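Local atomic coordinates of exodeoxyribonuclease 10 (Escherichia coli, PDB entry 4FZX), a protein that degrades single- and double-stranded DNA exonucleolytically from the 3' end, with magnesium as cofactor and a preference for single-stranded ends. Residues Met1-Gln13 against Glu18-Asn31. Sequence-based numbering, arbitrary orientation.
Sequences MLRIIDTETCGLQ and EIASVDVIDGKIVN. With NA (sodium ion), chain G; NA (sodium ion), chain E; nucleotides of chain A.
Arg3 and Asp23 face each other as a non-hydrogen-bonded pair of antiparallel strands and join side-on. Arg3 NE meets Asp23 OD1 at 2.8 Å while NH2 reaches OD2 at 3.0 Å, both nearly straight and on the syn sides of a carboxylate lying only 16° from the guanidinium plane. With CG anti to the backbone N (chi1 -179°) and a bend at chi3, the arginine runs alongside the aspartate; its NH1 bonds to the carbonyl O of Tyr71. Asn31 ND2 adds a second bond to Asp23 OD2, 2.8 Å long, from above the carboxylate plane, and the selenium of Met1 rests 3.6 Å from Asp23 CG. A leucine in place of Arg3 would probably leave the buried Asp23 carboxylate with Asn31 but without its countercharge, and the Tyr71 carbonyl without this donor.

Strands 2-9 and 18-25 form the opening hairpin of the RNase H-like sheet of DEDDh exonucleases. On the face covered by helix 136-154, Ile4 CD1 presses tightly on Val24 CG2 at 3.5 Å. Further along that face, Asp6 and Glu8, with Asp139, make the metal site: Asp6 spans both sodium ions, OD1 binding one at 2.4 Å and OD2 the other, which Glu8 OE2 holds at 2.2 Å. Glu8, bent at chi2, also turns OE1 to the terminal O3' of DG17 of chain A. Beside it extends Glu18, its carboxylate 78° from that of Glu8 and engaged by Arg135 and the backbone N of Ala136.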
loop_
_atom_site.group_PDB
_atom_site.type_symbol
_atom_site.label_atom_id
_atom_site.label_comp_id
_atom_site.label_asym_id
_atom_site.label_seq_id
_atom_site.Cartn_x
_atom_site.Cartn_y
_atom_site.Cartn_z
HETATM N N MSE C 1 -32.197 -13.228 -3.048
HETATM C CA MSE C 1 -32.794 -13.084 -1.694
HETATM C C MSE C 1 -31.738 -13.289 -0.608
HETATM O O MSE C 1 -31.051 -14.312 -0.573
HETATM C CB MSE C 1 -33.931 -14.081 -1.502
HETATM C CG MSE C 1 -34.671 -13.911 -0.185
HETATM SE SE MSE C 1 -33.902 -14.997 1.257
HETATM C CE MSE C 1 -34.878 -16.671 0.912
ATOM N N LEU C 2 -31.647 -12.325 0.303
ATOM C CA LEU C 2 -30.767 -12.452 1.446
ATOM C C LEU C 2 -31.587 -12.585 2.717
ATOM O O LEU C 2 -32.574 -11.870 2.908
ATOM C CB LEU C 2 -29.857 -11.234 1.516
ATOM C CG LEU C 2 -29.183 -10.980 0.168
ATOM C CD1 LEU C 2 -29.355 -9.532 -0.268
ATOM C CD2 LEU C 2 -27.721 -11.355 0.256
ATOM N N ARG C 3 -31.239 -13.560 3.539
ATOM C CA ARG C 3 -31.937 -13.748 4.795
ATOM C C ARG C 3 -31.151 -13.124 5.949
ATOM O O ARG C 3 -30.024 -13.519 6.225
ATOM C CB ARG C 3 -32.189 -15.222 5.053
ATOM C CG ARG C 3 -32.930 -15.501 6.329
ATOM C CD ARG C 3 -33.624 -16.828 6.250
ATOM N NE ARG C 3 -34.712 -16.774 5.281
ATOM C CZ ARG C 3 -35.347 -17.838 4.804
ATOM N NH1 ARG C 3 -34.999 -19.065 5.194
ATOM N NH2 ARG C 3 -36.354 -17.671 3.951
ATOM N N ILE C 4 -31.721 -12.086 6.546
ATOM C CA ILE C 4 -31.093 -11.429 7.671
ATOM C C ILE C 4 -31.474 -12.199 8.918
ATOM O O ILE C 4 -32.635 -12.557 9.084
ATOM C CB ILE C 4 -31.560 -9.946 7.809
ATOM C CG1 ILE C 4 -30.991 -9.097 6.669
ATOM C CG2 ILE C 4 -31.155 -9.371 9.181
ATOM C CD1 ILE C 4 -31.417 -9.573 5.273
ATOM N N ILE C 5 -30.474 -12.512 9.744
ATOM C CA ILE C 5 -30.654 -13.308 10.960
ATOM C C ILE C 5 -30.199 -12.500 12.175
ATOM O O ILE C 5 -29.169 -11.825 12.130
ATOM C CB ILE C 5 -29.789 -14.613 10.928
ATOM C CG1 ILE C 5 -30.408 -15.656 10.014
ATOM C CG2 ILE C 5 -29.697 -15.235 12.339
ATOM C CD1 ILE C 5 -31.146 -16.742 10.775
ATOM N N ASP C 6 -30.928 -12.630 13.279
ATOM C CA ASP C 6 -30.437 -12.168 14.570
ATOM C C ASP C 6 -30.792 -13.143 15.681
ATOM O O ASP C 6 -31.841 -13.788 15.649
ATOM C CB ASP C 6 -30.968 -10.768 14.904
ATOM C CG ASP C 6 -30.358 -10.198 16.189
ATOM O OD1 ASP C 6 -29.188 -9.770 16.167
ATOM O OD2 ASP C 6 -31.051 -10.163 17.222
ATOM N N THR C 7 -29.943 -13.156 16.704
ATOM C CA THR C 7 -30.013 -14.104 17.801
ATOM C C THR C 7 -29.753 -13.331 19.107
ATOM O O THR C 7 -28.744 -12.670 19.238
ATOM C CB THR C 7 -28.884 -15.167 17.649
ATOM O OG1 THR C 7 -29.139 -15.974 16.492
ATOM C CG2 THR C 7 -28.825 -16.045 18.841
ATOM N N GLU C 8 -30.654 -13.417 20.069
ATOM C CA GLU C 8 -30.326 -12.993 21.421
ATOM C C GLU C 8 -30.000 -14.221 22.265
ATOM O O GLU C 8 -30.573 -15.286 22.056
ATOM C CB GLU C 8 -31.477 -12.196 22.047
ATOM C CG GLU C 8 -32.012 -11.043 21.184
ATOM C CD GLU C 8 -30.955 -9.980 20.871
ATOM O OE1 GLU C 8 -30.138 -9.637 21.760
ATOM O OE2 GLU C 8 -30.955 -9.470 19.732
ATOM N N THR C 9 -29.077 -14.058 23.211
ATOM C CA THR C 9 -28.369 -15.173 23.833
ATOM C C THR C 9 -28.275 -15.005 25.351
ATOM O O THR C 9 -28.575 -13.948 25.901
ATOM C CB THR C 9 -26.933 -15.322 23.270
ATOM O OG1 THR C 9 -26.227 -14.089 23.426
ATOM C CG2 THR C 9 -26.952 -15.714 21.770
ATOM N N CYS C 10 -27.852 -16.063 26.024
ATOM C CA CYS C 10 -27.606 -16.023 27.454
ATOM C C CYS C 10 -26.352 -15.246 27.808
ATOM O O CYS C 10 -26.066 -15.016 28.976
ATOM C CB CYS C 10 -27.503 -17.446 28.002
ATOM S SG CYS C 10 -29.010 -18.396 27.779
ATOM N N GLY C 11 -25.596 -14.845 26.803
ATOM C CA GLY C 11 -24.296 -14.229 27.033
ATOM C C GLY C 11 -23.436 -14.453 25.815
ATOM O O GLY C 11 -23.922 -14.900 24.783
ATOM N N LEU C 12 -22.160 -14.113 25.923
ATOM C CA LEU C 12 -21.303 -14.004 24.762
ATOM C C LEU C 12 -20.739 -15.348 24.334
ATOM O O LEU C 12 -20.282 -15.495 23.198
ATOM C CB LEU C 12 -20.169 -13.012 25.023
ATOM C CG LEU C 12 -20.617 -11.547 24.999
ATOM C CD1 LEU C 12 -19.429 -10.613 25.266
ATOM C CD2 LEU C 12 -21.302 -11.221 23.671
ATOM N N GLN C 13 -20.815 -16.336 25.226
ATOM C CA GLN C 13 -20.491 -17.712 24.870
ATOM C C GLN C 13 -21.648 -18.481 24.223
ATOM O O GLN C 13 -21.452 -19.577 23.709
ATOM C CB GLN C 13 -19.963 -18.468 26.081
ATOM C CG GLN C 13 -18.571 -18.028 26.506
ATOM C CD GLN C 13 -18.565 -16.628 27.093
ATOM O OE1 GLN C 13 -19.208 -16.367 28.114
ATOM N NE2 GLN C 13 -17.845 -15.714 26.443
ATOM N N GLU C 18 -33.659 -16.194 21.839
ATOM C CA GLU C 18 -34.505 -15.740 20.740
ATOM C C GLU C 18 -33.753 -15.822 19.406
ATOM O O GLU C 18 -32.570 -15.520 19.327
ATOM C CB GLU C 18 -34.972 -14.292 20.982
ATOM C CG GLU C 18 -36.260 -13.911 20.236
ATOM C CD GLU C 18 -36.789 -12.520 20.592
ATOM O OE1 GLU C 18 -35.997 -11.654 21.038
ATOM O OE2 GLU C 18 -37.999 -12.270 20.373
ATOM N N ILE C 19 -34.475 -16.140 18.343
ATOM C CA ILE C 19 -33.943 -16.000 17.006
ATOM C C ILE C 19 -35.019 -15.414 16.104
ATOM O O ILE C 19 -36.231 -15.594 16.348
ATOM C CB ILE C 19 -33.507 -17.355 16.450
ATOM C CG1 ILE C 19 -32.772 -17.178 15.116
ATOM C CG2 ILE C 19 -34.734 -18.290 16.297
ATOM C CD1 ILE C 19 -32.101 -18.472 14.598
ATOM N N ALA C 20 -34.585 -14.740 15.049
ATOM C CA ALA C 20 -35.508 -14.116 14.111
ATOM C C ALA C 20 -34.820 -13.908 12.767
ATOM O O ALA C 20 -33.582 -13.926 12.689
ATOM C CB ALA C 20 -35.987 -12.789 14.662
ATOM N N SER C 21 -35.619 -13.678 11.722
ATOM C CA SER C 21 -35.082 -13.293 10.418
ATOM C C SER C 21 -36.071 -12.480 9.576
ATOM O O SER C 21 -37.286 -12.550 9.772
ATOM C CB SER C 21 -34.604 -14.526 9.627
ATOM O OG SER C 21 -35.690 -15.284 9.131
ATOM N N VAL C 22 -35.534 -11.717 8.627
ATOM C CA VAL C 22 -36.328 -11.192 7.532
ATOM C C VAL C 22 -35.595 -11.462 6.227
ATOM O O VAL C 22 -34.385 -11.738 6.222
ATOM C CB VAL C 22 -36.555 -9.683 7.680
ATOM C CG1 VAL C 22 -37.532 -9.400 8.812
ATOM C CG2 VAL C 22 -35.220 -8.968 7.917
ATOM N N ASP C 23 -36.317 -11.382 5.116
ATOM C CA ASP C 23 -35.682 -11.552 3.819
ATOM C C ASP C 23 -35.656 -10.216 3.115
ATOM O O ASP C 23 -36.607 -9.424 3.219
ATOM C CB ASP C 23 -36.424 -12.607 2.977
ATOM C CG ASP C 23 -36.386 -14.002 3.604
ATOM O OD1 ASP C 23 -35.536 -14.251 4.481
ATOM O OD2 ASP C 23 -37.242 -14.845 3.256
ATOM N N VAL C 24 -34.543 -9.930 2.454
ATOM C CA VAL C 24 -34.462 -8.777 1.570
ATOM C C VAL C 24 -34.517 -9.249 0.122
ATOM O O VAL C 24 -33.694 -10.051 -0.308
ATOM C CB VAL C 24 -33.182 -7.935 1.830
ATOM C CG1 VAL C 24 -33.066 -6.800 0.811
ATOM C CG2 VAL C 24 -33.189 -7.368 3.263
ATOM N N ILE C 25 -35.572 -8.844 -0.575
ATOM C CA ILE C 25 -35.801 -9.215 -1.975
ATOM C C ILE C 25 -36.124 -7.926 -2.732
ATOM O O ILE C 25 -37.096 -7.253 -2.412
ATOM C CB ILE C 25 -37.023 -10.190 -2.120
ATOM C CG1 ILE C 25 -36.944 -11.333 -1.095
ATOM C CG2 ILE C 25 -37.126 -10.734 -3.564
ATOM C CD1 ILE C 25 -38.004 -12.430 -1.265
ATOM N N ASP C 26 -35.280 -7.559 -3.694
ATOM C CA ASP C 26 -35.570 -6.419 -4.561
ATOM C C ASP C 26 -35.742 -5.161 -3.732
ATOM O O ASP C 26 -36.697 -4.405 -3.917
ATOM C CB ASP C 26 -36.827 -6.683 -5.400
ATOM C CG ASP C 26 -36.630 -7.816 -6.434
ATOM O OD1 ASP C 26 -35.476 -8.034 -6.891
ATOM O OD2 ASP C 26 -37.635 -8.484 -6.787
ATOM N N GLY C 27 -34.838 -4.972 -2.776
ATOM C CA GLY C 27 -34.838 -3.791 -1.927
ATOM C C GLY C 27 -36.020 -3.673 -0.976
ATOM O O GLY C 27 -36.222 -2.625 -0.360
ATOM N N LYS C 28 -36.771 -4.756 -0.811
ATOM C CA LYS C 28 -37.876 -4.770 0.145
ATOM C C LYS C 28 -37.666 -5.807 1.227
ATOM O O LYS C 28 -37.012 -6.815 0.998
ATOM C CB LYS C 28 -39.195 -5.023 -0.576
ATOM C CG LYS C 28 -39.486 -4.002 -1.670
ATOM C CD LYS C 28 -40.972 -3.840 -1.905
ATOM C CE LYS C 28 -41.293 -2.447 -2.445
ATOM N NZ LYS C 28 -41.019 -2.373 -3.908
ATOM N N ILE C 29 -38.246 -5.555 2.400
ATOM C CA ILE C 29 -38.172 -6.478 3.537
ATOM C C ILE C 29 -39.453 -7.262 3.740
ATOM O O ILE C 29 -40.492 -6.687 4.039
ATOM C CB ILE C 29 -37.872 -5.742 4.851
ATOM C CG1 ILE C 29 -36.683 -4.794 4.677
ATOM C CG2 ILE C 29 -37.594 -6.752 5.972
ATOM C CD1 ILE C 29 -36.513 -3.829 5.834
ATOM N N VAL C 30 -39.352 -8.587 3.692
ATOM C CA VAL C 30 -40.527 -9.443 3.693
ATOM C C VAL C 30 -40.271 -10.721 4.487
ATOM O O VAL C 30 -39.137 -10.986 4.897
ATOM C CB VAL C 30 -40.938 -9.823 2.255
ATOM C CG1 VAL C 30 -41.305 -8.571 1.452
ATOM C CG2 VAL C 30 -39.825 -10.604 1.577
ATOM N N ASN C 31 -41.336 -11.479 4.742
ATOM C CA ASN C 31 -41.220 -12.822 5.325
ATOM C C ASN C 31 -40.573 -12.809 6.721
ATOM O O ASN C 31 -39.628 -13.546 6.977
ATOM C CB ASN C 31 -40.464 -13.767 4.367
ATOM C CG ASN C 31 -40.556 -15.249 4.781
ATOM O OD1 ASN C 31 -41.567 -15.699 5.324
ATOM N ND2 ASN C 31 -39.501 -16.010 4.494
HETATM NA NA NA G . -29.597 -8.072 18.608
HETATM NA NA NA E . -26.863 -9.645 16.830
ATOM P P DG A 17 -26.135 -8.337 19.718
ATOM O OP1 DG A 17 -27.396 -8.668 19.028
ATOM O OP2 DG A 17 -25.857 -6.925 20.044
ATOM O "O5'" DG A 17 -25.996 -9.205 21.038
ATOM C "C5'" DG A 17 -26.273 -10.590 20.982
ATOM C "C4'" DG A 17 -26.404 -11.196 22.363
ATOM O "O4'" DG A 17 -25.101 -11.234 22.959
ATOM C "C3'" DG A 17 -27.282 -10.451 23.361
ATOM O "O3'" DG A 17 -28.615 -10.906 23.210
ATOM C "C2'" DG A 17 -26.699 -10.899 24.702
ATOM C "C1'" DG A 17 -25.225 -11.083 24.359
ATOM N N9 DG A 17 -24.424 -9.924 24.679
ATOM C C8 DG A 17 -24.210 -8.832 23.874
ATOM N N7 DG A 17 -23.441 -7.943 24.421
ATOM C C5 DG A 17 -23.119 -8.503 25.654
ATOM C C6 DG A 17 -22.301 -7.993 26.676
ATOM O O6 DG A 17 -21.676 -6.922 26.665
ATOM N N1 DG A 17 -22.245 -8.857 27.773
ATOM C C2 DG A 17 -22.899 -10.080 27.853
ATOM N N2 DG A 17 -22.737 -10.788 28.994
ATOM N N3 DG A 17 -23.681 -10.561 26.891
ATOM C C4 DG A 17 -23.734 -9.713 25.835
ATOM P P DA A 16 -22.534 -4.509 18.251
ATOM O OP1 DA A 16 -23.633 -4.198 17.315
ATOM O OP2 DA A 16 -22.402 -3.858 19.586
ATOM O "O5'" DA A 16 -22.518 -6.101 18.464
ATOM C "C5'" DA A 16 -22.680 -6.982 17.371
ATOM C "C4'" DA A 16 -22.755 -8.423 17.865
ATOM O "O4'" DA A 16 -21.408 -8.879 18.184
ATOM C "C3'" DA A 16 -23.566 -8.622 19.152
ATOM O "O3'" DA A 16 -24.949 -8.918 18.838
ATOM C "C2'" DA A 16 -22.856 -9.806 19.818
ATOM C "C1'" DA A 16 -21.408 -9.604 19.385
ATOM N N9 DA A 16 -20.656 -8.874 20.378
ATOM C C8 DA A 16 -20.981 -7.693 20.961
ATOM N N7 DA A 16 -20.147 -7.328 21.900
ATOM C C5 DA A 16 -19.214 -8.337 21.918
ATOM C C6 DA A 16 -18.082 -8.545 22.716
ATOM N N6 DA A 16 -17.675 -7.689 23.657
ATOM N N1 DA A 16 -17.394 -9.680 22.514
ATOM C C2 DA A 16 -17.822 -10.541 21.572
ATOM N N3 DA A 16 -18.884 -10.459 20.767
ATOM C C4 DA A 16 -19.529 -9.310 21.002
HETATM O O HOH W 1 -27.083 -11.732 17.332
HETATM O O HOH W 2 -29.068 -7.219 21.006
HETATM O O HOH W 3 -27.348 -7.253 16.196
HETATM O O HOH W 4 -25.537 -10.168 14.978
#